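Local coordinates for nitrogen regulatory protein P-II (Thiomonas intermedia, PDB 5D4N) that binds adenine nucleotides between the subunits of its trimer and probably acts as a PII-like regulator that responds to bicarbonate, at residues L12-E17 with G91-H96; Y36-N41 with I64-A69. All coordinates share one frame; numbering follows the deposited sequence.

Interaction 1: residues L12-E17 with G91-H96; sequences LEIILE and GVVFVH. With ADP (adenosine-5'-diphosphate), chain D; ACT (acetate ion), chain G.
E13 and F94 form a hydrogen-bonded pair between neighbouring antiparallel strands of the PII sheet, E13 N to F94 O and F94 N to E13 O, both at 2.9 Å; I15 and V92 repeat the pattern. On their face E13 OE1 lies at the F94 ring edge, 3.7 Å from CD2, while I15 CD1 approaches CE2 obliquely at 3.8 Å. The extended E13 chain carries its carboxylate past the H96 ring, planes 57° apart, to salt bridges with K11 of the same chain and of the second subunit. The latter's NZ also hydrogen-bonds H96 NE2, and H96 ND1 bonds K11 O of the same chain, fixing the ring's rotation.

I15, G91, V92 and F94 line the ADP pocket, which T37, A69 and K105 of the second subunit help form. G91 N donates to ADP O1A (2.9 Å), V92 CG1, anti to the carbonyl carbon (chi1 -67°), meets ADP C8 at 3.6 Å, and F94 CZ lies 3.5 Å from ADP C2. V93 N donates to acetate OXT (3.1 Å); R102 of the second subunit also bonds this acetate. Opposite, L12 packs beside V95 and I14 beside V93, covered by helix 72-88 (L78, F82, F86), while strand 63-70 continues the sheet beyond 12-17.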
loop_
_atom_site.group_PDB
_atom_site.type_symbol
_atom_site.label_atom_id
_atom_site.label_comp_id
_atom_site.label_asym_id
_atom_site.label_seq_id
_atom_site.Cartn_x
_atom_site.Cartn_y
_atom_site.Cartn_z
ATOM N N LEU A 12 6.093 6.164 -3.558
ATOM C CA LEU A 12 6.335 6.442 -2.139
ATOM C C LEU A 12 5.086 6.166 -1.340
ATOM O O LEU A 12 3.976 6.457 -1.781
ATOM C CB LEU A 12 6.672 7.932 -1.944
ATOM C CG LEU A 12 7.859 8.489 -2.748
ATOM C CD1 LEU A 12 8.130 9.940 -2.346
ATOM C CD2 LEU A 12 9.080 7.663 -2.563
ATOM N N GLU A 13 5.276 5.651 -0.123
ATOM C CA GLU A 13 4.210 5.581 0.879
ATOM C C GLU A 13 4.747 6.453 2.021
ATOM O O GLU A 13 5.813 6.147 2.568
ATOM C CB GLU A 13 3.972 4.158 1.403
ATOM C CG GLU A 13 3.257 3.342 0.331
ATOM C CD GLU A 13 2.960 1.901 0.704
ATOM O OE1 GLU A 13 3.491 1.409 1.723
ATOM O OE2 GLU A 13 2.213 1.249 -0.059
ATOM N N ILE A 14 4.086 7.585 2.292
ATOM C CA ILE A 14 4.566 8.558 3.294
ATOM C C ILE A 14 3.559 8.530 4.423
ATOM O O ILE A 14 2.409 8.912 4.208
ATOM C CB ILE A 14 4.633 9.949 2.666
ATOM C CG1 ILE A 14 5.547 9.950 1.424
ATOM C CG2 ILE A 14 5.099 10.988 3.727
ATOM C CD1 ILE A 14 5.247 11.160 0.455
ATOM N N ILE A 15 3.970 8.050 5.601
ATOM C CA ILE A 15 3.034 7.897 6.722
ATOM C C ILE A 15 3.365 8.945 7.744
ATOM O O ILE A 15 4.498 9.019 8.197
ATOM C CB ILE A 15 3.081 6.468 7.316
ATOM C CG1 ILE A 15 2.735 5.416 6.206
ATOM C CG2 ILE A 15 2.120 6.393 8.528
ATOM C CD1 ILE A 15 3.078 3.921 6.555
ATOM N N LEU A 16 2.393 9.792 8.063
ATOM C CA LEU A 16 2.635 10.902 8.982
ATOM C C LEU A 16 1.354 11.376 9.627
ATOM O O LEU A 16 0.269 10.982 9.214
ATOM C CB LEU A 16 3.386 12.068 8.264
ATOM C CG LEU A 16 2.564 12.988 7.332
ATOM C CD1 LEU A 16 3.455 14.128 6.816
ATOM C CD2 LEU A 16 1.982 12.249 6.130
ATOM N N GLU A 17 1.464 12.222 10.654
ATOM C CA GLU A 17 0.259 12.732 11.307
ATOM C C GLU A 17 -0.504 13.634 10.357
ATOM O O GLU A 17 0.096 14.422 9.619
ATOM C CB GLU A 17 0.633 13.511 12.573
ATOM C CG GLU A 17 1.212 12.606 13.654
ATOM C CD GLU A 17 2.003 13.405 14.681
ATOM O OE1 GLU A 17 3.097 13.900 14.327
ATOM O OE2 GLU A 17 1.500 13.611 15.808
ATOM N N GLY A 91 6.828 9.468 11.793
ATOM C CA GLY A 91 6.468 9.049 10.440
ATOM C C GLY A 91 7.568 8.356 9.701
ATOM O O GLY A 91 8.712 8.299 10.157
ATOM N N VAL A 92 7.212 7.788 8.549
ATOM C CA VAL A 92 8.157 6.999 7.745
ATOM C C VAL A 92 7.868 7.174 6.267
ATOM O O VAL A 92 6.757 7.545 5.885
ATOM C CB VAL A 92 8.062 5.492 8.115
ATOM C CG1 VAL A 92 8.552 5.199 9.547
ATOM C CG2 VAL A 92 6.634 4.975 7.918
ATOM N N VAL A 93 8.883 6.900 5.441
ATOM C CA VAL A 93 8.726 6.890 3.984
ATOM C C VAL A 93 9.244 5.577 3.439
ATOM O O VAL A 93 10.413 5.199 3.694
ATOM C CB VAL A 93 9.373 8.085 3.246
ATOM C CG1 VAL A 93 9.109 7.986 1.735
ATOM C CG2 VAL A 93 8.847 9.411 3.782
ATOM N N PHE A 94 8.383 4.873 2.670
ATOM C CA PHE A 94 8.778 3.619 2.039
ATOM C C PHE A 94 8.855 3.853 0.548
ATOM O O PHE A 94 7.865 4.308 -0.048
ATOM C CB PHE A 94 7.769 2.522 2.337
ATOM C CG PHE A 94 7.503 2.246 3.799
ATOM C CD1 PHE A 94 8.534 2.307 4.738
ATOM C CD2 PHE A 94 6.216 1.944 4.243
ATOM C CE1 PHE A 94 8.283 2.057 6.104
ATOM C CE2 PHE A 94 5.976 1.677 5.585
ATOM C CZ PHE A 94 7.005 1.716 6.507
ATOM N N VAL A 95 9.988 3.524 -0.050
ATOM C CA VAL A 95 10.156 3.694 -1.523
ATOM C C VAL A 95 9.985 2.341 -2.186
ATOM O O VAL A 95 10.663 1.388 -1.803
ATOM C CB VAL A 95 11.542 4.289 -1.897
ATOM C CG1 VAL A 95 11.601 4.568 -3.417
ATOM C CG2 VAL A 95 11.835 5.568 -1.076
ATOM N N HIS A 96 9.054 2.258 -3.155
ATOM C CA HIS A 96 8.794 0.992 -3.857
ATOM C C HIS A 96 9.165 1.159 -5.326
ATOM O O HIS A 96 9.089 2.276 -5.884
ATOM C CB HIS A 96 7.263 0.708 -3.871
ATOM C CG HIS A 96 6.649 0.460 -2.530
ATOM N ND1 HIS A 96 6.467 1.492 -1.628
ATOM C CD2 HIS A 96 6.133 -0.678 -2.001
ATOM C CE1 HIS A 96 5.871 0.939 -0.566
ATOM N NE2 HIS A 96 5.639 -0.351 -0.754
HETATM P PB ADP D . 6.681 7.925 17.415
HETATM O O1B ADP D . 8.069 7.798 17.736
HETATM O O2B ADP D . 6.239 9.347 17.618
HETATM O O3B ADP D . 5.848 7.039 18.315
HETATM P PA ADP D . 7.277 6.794 14.693
HETATM O O1A ADP D . 7.955 7.774 13.804
HETATM O O2A ADP D . 8.277 5.728 15.194
HETATM O O3A ADP D . 6.473 7.513 15.878
HETATM O "O5'" ADP D . 6.145 6.050 13.858
HETATM C "C5'" ADP D . 5.005 6.801 13.412
HETATM C "C4'" ADP D . 4.112 5.911 12.586
HETATM O "O4'" ADP D . 4.842 5.426 11.442
HETATM C "C3'" ADP D . 3.665 4.644 13.302
HETATM O "O3'" ADP D . 2.564 4.880 14.175
HETATM C "C2'" ADP D . 3.287 3.757 12.115
HETATM O "O2'" ADP D . 2.041 4.175 11.595
HETATM C "C1'" ADP D . 4.378 4.122 11.101
HETATM N N9 ADP D . 5.503 3.192 11.152
HETATM C C8 ADP D . 6.633 3.281 11.923
HETATM N N7 ADP D . 7.414 2.230 11.850
HETATM C C5 ADP D . 6.757 1.394 10.960
HETATM C C6 ADP D . 7.088 0.131 10.422
HETATM N N6 ADP D . 8.170 -0.573 10.796
HETATM N N1 ADP D . 6.255 -0.392 9.492
HETATM C C2 ADP D . 5.152 0.287 9.156
HETATM N N3 ADP D . 4.722 1.466 9.620
HETATM C C4 ADP D . 5.583 1.976 10.513
HETATM C C ACT G . 12.685 6.135 6.328
HETATM O O ACT G . 13.825 5.994 6.895
HETATM O OXT ACT G . 11.517 6.261 6.883
HETATM C CH3 ACT G . 12.686 6.144 4.781
#

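Interaction 2: residues Y36-N41 with I64-A69; sequences YTIVGN and IMIIAA. With AMP (adenosine monophosphate), chain F.
T37 and I67 face each other as a hydrogen-bonded antiparallel pair in the ferredoxin-like sheet of the PII fold, and AMP binds where 36-40 begins and 64-69 runs out. The T37 hydroxyl serves the nucleotide twice: OG1 donates to AMP N3 at 2.9 Å and accepts from AMP O2' at 2.7 Å, which ties base and ribose to one side chain. With OG1 anti to the carbonyl carbon (chi1 -63°), the hydroxyl reaches the nucleotide beyond the strand. The backbone of A69 reads the Watson-Crick edge of the base, its N donating to AMP N1 at 2.9 Å and its O accepting from AMP N6 at 3.0 Å. K105 NZ of the same chain and the backbone N atoms of S47 and G91 of the third subunit also bond AMP.

Four backbone bonds join the strands. I67 N to T37 O is the shortest, 2.7 Å and nearly straight at 176°; T37 N returns to I67 O, and V39 and M65 exchange the same pair of bonds further along.

Around this frame the packing is largely apolar. I38 and I66 run side by side, their CG1 atoms touching, while I38 CG2 crosses over I64. Y36 rests its CB on I66 CG2; the rest of its side chain leads away from 64-69, and Y36 touches T25 and D29 of helix 21-31, which also touches I64 and I66. The opposite face carries T37, V39, M65 and I67 and looks toward the other subunits, where V39 meets its counterpart in the second. There V39 CG2 lies against two neighbouring chain ends, 3.8 Å from M65 CE, which the bend at chi3 (64°) turns toward it, and 3.8 Å from I67 CD1.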
loop_
_atom_site.group_PDB
_atom_site.type_symbol
_atom_site.label_atom_id
_atom_site.label_comp_id
_atom_site.label_asym_id
_atom_site.label_seq_id
_atom_site.Cartn_x
_atom_site.Cartn_y
_atom_site.Cartn_z
ATOM N N TYR A 36 -1.408 12.243 -6.215
ATOM C CA TYR A 36 -1.182 11.487 -5.001
ATOM C C TYR A 36 -2.512 11.003 -4.482
ATOM O O TYR A 36 -3.554 11.545 -4.845
ATOM C CB TYR A 36 -0.401 12.295 -3.925
ATOM C CG TYR A 36 -1.016 13.627 -3.565
ATOM C CD1 TYR A 36 -2.142 13.701 -2.751
ATOM C CD2 TYR A 36 -0.459 14.817 -4.022
ATOM C CE1 TYR A 36 -2.694 14.938 -2.395
ATOM C CE2 TYR A 36 -0.992 16.056 -3.666
ATOM C CZ TYR A 36 -2.122 16.108 -2.870
ATOM O OH TYR A 36 -2.654 17.321 -2.511
ATOM N N THR A 37 -2.473 9.929 -3.675
ATOM C CA THR A 37 -3.674 9.366 -3.072
ATOM C C THR A 37 -3.474 9.309 -1.569
ATOM O O THR A 37 -2.397 8.938 -1.137
ATOM C CB THR A 37 -3.897 7.955 -3.648
ATOM O OG1 THR A 37 -4.135 8.080 -5.063
ATOM C CG2 THR A 37 -5.102 7.257 -3.001
ATOM N N ILE A 38 -4.482 9.680 -0.791
ATOM C CA ILE A 38 -4.336 9.727 0.670
ATOM C C ILE A 38 -5.275 8.738 1.316
ATOM O O ILE A 38 -6.486 8.745 1.049
ATOM C CB ILE A 38 -4.560 11.158 1.197
ATOM C CG1 ILE A 38 -3.627 12.179 0.474
ATOM C CG2 ILE A 38 -4.324 11.179 2.732
ATOM C CD1 ILE A 38 -3.735 13.599 0.921
ATOM N N VAL A 39 -4.692 7.836 2.123
ATOM C CA VAL A 39 -5.434 6.838 2.898
ATOM C C VAL A 39 -5.538 7.474 4.284
ATOM O O VAL A 39 -4.527 7.731 4.938
ATOM C CB VAL A 39 -4.687 5.487 2.959
ATOM C CG1 VAL A 39 -5.543 4.445 3.677
ATOM C CG2 VAL A 39 -4.300 4.997 1.546
ATOM N N GLY A 40 -6.757 7.720 4.730
ATOM C CA GLY A 40 -6.926 8.415 5.994
ATOM C C GLY A 40 -7.259 7.517 7.156
ATOM O O GLY A 40 -7.445 6.306 6.986
ATOM N N ASN A 41 -7.360 8.154 8.367
ATOM C CA ASN A 41 -7.779 7.528 9.623
ATOM C C ASN A 41 -7.020 6.220 9.908
ATOM O O ASN A 41 -7.605 5.169 10.143
ATOM C CB ASN A 41 -9.315 7.314 9.622
ATOM C CG ASN A 41 -9.898 6.979 10.980
ATOM O OD1 ASN A 41 -9.721 7.712 11.962
ATOM N ND2 ASN A 41 -10.608 5.857 11.066
ATOM N N ILE A 64 -2.121 9.513 8.483
ATOM C CA ILE A 64 -2.519 9.310 7.094
ATOM C C ILE A 64 -1.359 8.671 6.346
ATOM O O ILE A 64 -0.208 8.718 6.806
ATOM C CB ILE A 64 -2.935 10.648 6.387
ATOM C CG1 ILE A 64 -1.730 11.651 6.335
ATOM C CG2 ILE A 64 -4.162 11.263 7.025
ATOM C CD1 ILE A 64 -1.975 12.889 5.490
ATOM N N MET A 65 -1.656 8.083 5.188
ATOM C CA MET A 65 -0.619 7.567 4.312
ATOM C C MET A 65 -0.820 8.209 2.972
ATOM O O MET A 65 -1.908 8.088 2.381
ATOM C CB MET A 65 -0.673 6.033 4.170
ATOM C CG MET A 65 0.373 5.532 3.210
ATOM S SD MET A 65 0.531 3.720 3.189
ATOM C CE MET A 65 -1.114 3.235 2.549
ATOM N N ILE A 66 0.209 8.912 2.498
ATOM C CA ILE A 66 0.134 9.552 1.184
ATOM C C ILE A 66 0.870 8.619 0.235
ATOM O O ILE A 66 2.044 8.289 0.479
ATOM C CB ILE A 66 0.799 10.947 1.214
ATOM C CG1 ILE A 66 0.073 11.851 2.215
ATOM C CG2 ILE A 66 0.765 11.537 -0.214
ATOM C CD1 ILE A 66 0.826 13.207 2.499
ATOM N N ILE A 67 0.188 8.197 -0.842
ATOM C CA ILE A 67 0.774 7.300 -1.826
ATOM C C ILE A 67 1.084 8.183 -3.016
ATOM O O ILE A 67 0.177 8.832 -3.554
ATOM C CB ILE A 67 -0.242 6.193 -2.242
ATOM C CG1 ILE A 67 -0.631 5.312 -1.048
ATOM C CG2 ILE A 67 0.331 5.356 -3.400
ATOM C CD1 ILE A 67 -1.881 4.426 -1.371
ATOM N N ALA A 68 2.345 8.198 -3.444
ATOM C CA ALA A 68 2.708 9.055 -4.545
ATOM C C ALA A 68 3.594 8.347 -5.539
ATOM O O ALA A 68 4.724 7.997 -5.194
ATOM C CB ALA A 68 3.399 10.316 -4.010
ATOM N N ALA A 69 3.073 8.104 -6.770
ATOM C CA ALA A 69 3.880 7.523 -7.842
ATOM C C ALA A 69 4.658 8.662 -8.465
ATOM O O ALA A 69 4.081 9.673 -8.893
ATOM C CB ALA A 69 2.983 6.864 -8.903
HETATM P P AMP F . -6.222 11.302 -12.653
HETATM O O1P AMP F . -4.991 12.127 -13.005
HETATM O O2P AMP F . -7.458 12.175 -12.762
HETATM O O3P AMP F . -6.324 10.012 -13.388
HETATM O "O5'" AMP F . -6.114 10.994 -11.074
HETATM C "C5'" AMP F . -7.189 10.285 -10.417
HETATM C "C4'" AMP F . -6.697 9.808 -9.074
HETATM O "O4'" AMP F . -5.639 8.854 -9.255
HETATM C "C3'" AMP F . -6.072 10.896 -8.207
HETATM O "O3'" AMP F . -7.055 11.699 -7.565
HETATM C "C2'" AMP F . -5.245 10.049 -7.231
HETATM O "O2'" AMP F . -6.111 9.497 -6.246
HETATM C "C1'" AMP F . -4.719 8.945 -8.173
HETATM N N9 AMP F . -3.409 9.269 -8.731
HETATM C C8 AMP F . -3.133 9.934 -9.902
HETATM N N7 AMP F . -1.856 10.148 -10.104
HETATM C C5 AMP F . -1.252 9.610 -8.977
HETATM C C6 AMP F . 0.094 9.526 -8.570
HETATM N N6 AMP F . 1.116 10.022 -9.293
HETATM N N1 AMP F . 0.356 8.894 -7.399
HETATM C C2 AMP F . -0.663 8.402 -6.680
HETATM N N3 AMP F . -1.976 8.456 -6.944
HETATM C C4 AMP F . -2.200 9.058 -8.126
#

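Interactions 1 and 2, with centres about 9 Å apart, belong to one sheet in which strands 7-17 and 63-70 are neighbours. Probable hydrogen bonds join them directly, I14 O to I66 N and L12 N to A68 O, both 2.8 Å, while I15 CG1 packs on M65 CG at 3.8 Å. Each contributes a different part of the nucleotide site between subunits: interaction 1 supplies the G91, V92 and F94 side, and interaction 2 the T37 and A69 side. The ADP held by 12-17 and 91-96 is therefore also bonded by T37 and A69 of the second subunit, just as the AMP at 36-41 and 64-69 is bonded by G91 of the third.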